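Local structure of formyltransferase (Francisella tularensis subsp. tularensis, 4NV1) at residues Lys221-Ile226 and Val233-Glu238. The protein is a member of the formyltransferase family, probably an enzyme that works as a dimer. Sequence-based numbering, arbitrary orientation.
With 0FX (dTDP-4-amino-4,6-dideoxyglucose), chain I.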
# COMPACT_ATOMS: atom_id res chain seq x y z
N LYS A 221 11.75 -4.19 1.50
CA LYS A 221 11.10 -4.05 2.78
C LYS A 221 11.92 -3.08 3.60
O LYS A 221 13.01 -3.47 3.94
CB LYS A 221 11.06 -5.40 3.51
CG LYS A 221 10.30 -6.46 2.74
CD LYS A 221 9.46 -7.34 3.66
CE LYS A 221 8.90 -8.53 2.90
NZ LYS A 221 8.38 -8.14 1.56
N ASN A 222 11.38 -1.90 3.93
CA ASN A 222 12.11 -0.83 4.59
C ASN A 222 11.62 -0.39 5.94
O ASN A 222 12.30 -0.63 6.95
CB ASN A 222 12.23 0.40 3.64
CG ASN A 222 12.95 0.07 2.36
OD1 ASN A 222 13.89 -0.77 2.36
ND2 ASN A 222 12.50 0.63 1.24
N SER A 223 10.53 0.38 6.00
CA SER A 223 10.06 0.87 7.29
C SER A 223 9.35 -0.22 8.07
O SER A 223 8.69 -1.06 7.48
CB SER A 223 9.17 2.10 7.16
OG SER A 223 8.23 1.79 6.18
N TYR A 224 9.45 -0.14 9.39
CA TYR A 224 8.80 -1.15 10.22
C TYR A 224 8.43 -0.61 11.57
O TYR A 224 8.88 0.47 11.95
CB TYR A 224 9.65 -2.43 10.30
CG TYR A 224 10.92 -2.26 11.09
CD1 TYR A 224 12.10 -1.89 10.45
CD2 TYR A 224 10.92 -2.38 12.46
CE1 TYR A 224 13.26 -1.67 11.17
CE2 TYR A 224 12.08 -2.15 13.19
CZ TYR A 224 13.24 -1.81 12.53
OH TYR A 224 14.39 -1.65 13.24
N PHE A 225 7.47 -1.28 12.22
CA PHE A 225 7.29 -1.10 13.66
C PHE A 225 7.39 -2.42 14.41
O PHE A 225 7.20 -3.51 13.86
CB PHE A 225 6.01 -0.34 14.05
CG PHE A 225 4.72 -1.00 13.62
CD1 PHE A 225 4.04 -0.57 12.48
CD2 PHE A 225 4.15 -2.00 14.38
CE1 PHE A 225 2.88 -1.16 12.06
CE2 PHE A 225 2.95 -2.56 14.01
CZ PHE A 225 2.31 -2.16 12.84
N ILE A 226 7.68 -2.28 15.70
CA ILE A 226 7.66 -3.43 16.61
C ILE A 226 6.44 -3.23 17.51
O ILE A 226 6.33 -2.20 18.16
CB ILE A 226 8.96 -3.52 17.43
CG1 ILE A 226 10.20 -3.50 16.54
CG2 ILE A 226 8.92 -4.75 18.34
CD1 ILE A 226 10.37 -4.75 15.71
N VAL A 233 6.48 -5.54 12.06
CA VAL A 233 5.59 -5.34 10.90
C VAL A 233 6.17 -4.33 9.91
O VAL A 233 6.39 -3.18 10.30
CB VAL A 233 4.23 -4.78 11.40
CG1 VAL A 233 3.20 -4.85 10.29
CG2 VAL A 233 3.76 -5.55 12.62
N PHE A 234 6.43 -4.73 8.67
CA PHE A 234 6.86 -3.77 7.66
C PHE A 234 5.66 -3.07 7.03
O PHE A 234 4.58 -3.65 6.88
CB PHE A 234 7.68 -4.39 6.54
CG PHE A 234 9.04 -4.85 6.96
CD1 PHE A 234 10.09 -3.96 7.05
CD2 PHE A 234 9.28 -6.20 7.20
CE1 PHE A 234 11.36 -4.38 7.41
CE2 PHE A 234 10.55 -6.63 7.57
CZ PHE A 234 11.59 -5.72 7.67
N VAL A 235 5.85 -1.82 6.66
CA VAL A 235 4.77 -1.03 6.16
C VAL A 235 5.21 -0.47 4.84
O VAL A 235 6.36 -0.12 4.74
CB VAL A 235 4.43 0.06 7.18
CG1 VAL A 235 4.20 -0.55 8.54
CG2 VAL A 235 5.54 1.09 7.34
N ALA A 236 4.30 -0.33 3.88
CA ALA A 236 4.53 0.28 2.57
C ALA A 236 3.29 1.05 2.24
O ALA A 236 2.20 0.63 2.63
CB ALA A 236 4.72 -0.75 1.46
N LEU A 237 3.41 2.11 1.45
CA LEU A 237 2.19 2.85 1.13
C LEU A 237 1.85 2.79 -0.33
O LEU A 237 2.75 2.75 -1.15
CB LEU A 237 2.42 4.28 1.55
CG LEU A 237 1.21 5.21 1.48
CD1 LEU A 237 0.27 4.89 2.63
CD2 LEU A 237 1.70 6.63 1.60
N GLU A 238 0.58 2.75 -0.69
CA GLU A 238 0.20 2.78 -2.07
C GLU A 238 -0.57 4.05 -2.32
O GLU A 238 -1.45 4.43 -1.51
CB GLU A 238 -0.78 1.67 -2.43
CG GLU A 238 -0.38 0.24 -2.14
CD GLU A 238 -1.60 -0.68 -2.31
OE1 GLU A 238 -2.36 -0.47 -3.29
OE2 GLU A 238 -1.84 -1.57 -1.45
O4P 0FX I . 21.32 2.48 -7.15
P2 0FX I . 21.61 0.98 -7.45
O3P 0FX I . 21.20 0.20 -8.68
O1G 0FX I . 22.84 0.43 -6.60
C1G 0FX I . 24.15 0.86 -6.85
C2G 0FX I . 24.88 0.15 -5.72
O2G 0FX I . 24.40 -1.19 -5.55
C3G 0FX I . 24.72 0.87 -4.40
O3G 0FX I . 25.63 0.16 -3.54
C4G 0FX I . 25.05 2.36 -4.62
N4A 0FX I . 25.02 3.14 -3.39
C5G 0FX I . 24.14 3.03 -5.66
C6G 0FX I . 24.53 4.48 -5.90
O5G 0FX I . 24.29 2.29 -6.88
OPP 0FX I . 20.70 -0.12 -6.75
P 0FX I . 20.12 -0.35 -5.30
O1P 0FX I . 21.10 -0.84 -4.25
O2P 0FX I . 18.92 -1.09 -5.87
O5 0FX I . 19.38 0.98 -4.78
C5 0FX I . 18.36 1.54 -5.63
C4 0FX I . 17.21 2.11 -4.83
O4 0FX I . 16.43 1.06 -4.30
C3 0FX I . 17.58 2.95 -3.64
O3 0FX I . 17.64 4.35 -3.94
C2 0FX I . 16.37 2.80 -2.72
C1 0FX I . 15.89 1.38 -3.04
N11 0FX I . 16.25 0.48 -1.94
C61 0FX I . 17.43 -0.19 -1.99
C51 0FX I . 17.78 -1.03 -0.96
C5A 0FX I . 19.09 -1.79 -0.86
C21 0FX I . 15.40 0.32 -0.91
O21 0FX I . 14.20 0.93 -0.86
N31 0FX I . 15.67 -0.52 0.10
C41 0FX I . 16.85 -1.17 0.04
O41 0FX I . 17.23 -1.99 1.02
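The Phe234 ring lies between Lys221 and Tyr224. Lys221 CB sits over the centre of one face, 3.9 Å from the ring centroid and only 7° off the normal, a CH-pi contact. Lys221 CD lies on the same side, near Phe234 CD2, and the chain end then leads away. Tyr224 turns its ring edge toward the face of Phe234 in an offset edge-to-face pair, with planes at 74° and centroids 5.8 Å apart. Backbone oxygens of Ser223 and Asn222 meet the Phe234 ring at its edge.

Phe225 and Val233 lie side by side and point the same way. Val233 CB rests over one face of the Phe225 ring, offset toward the rim, while Val233 CG2 touches Phe225 CE2 at 3.4 Å. With chi1 at 61°, Phe225 CG stands between its own backbone N and carbonyl carbon, which swings the ring back over the neighbouring strand. There Val235 CG1 also reaches Phe225 CE1, at 3.8 Å. Phe225 and Val233 exchange two backbone hydrogen bonds; Val233 N to Phe225 O is short (2.8 Å) and nearly straight. Tyr224 and Phe234 form the next, non-hydrogen-bonded pair.

Asn222 turns away from the hairpin to the nucleotide base of dTDP-4-amino-4,6-dideoxyglucose. Its amide makes two hydrogen bonds: OD1 accepts from N31 at 2.9 Å, almost straight, and ND2 donates to O21 at 2.7 Å. ND2 also bonds to Met215 O, which should help to fix the amide's orientation.

Val235 packs on helix 205-214, and residues 233-238 pair with an antiparallel strand of the second subunit. The arrangement is that of an antiparallel beta hairpin whose second strand carries the sheet across a dimer interface, with an asparagine of the ligand pocket near its start that hydrogen-bonds the base.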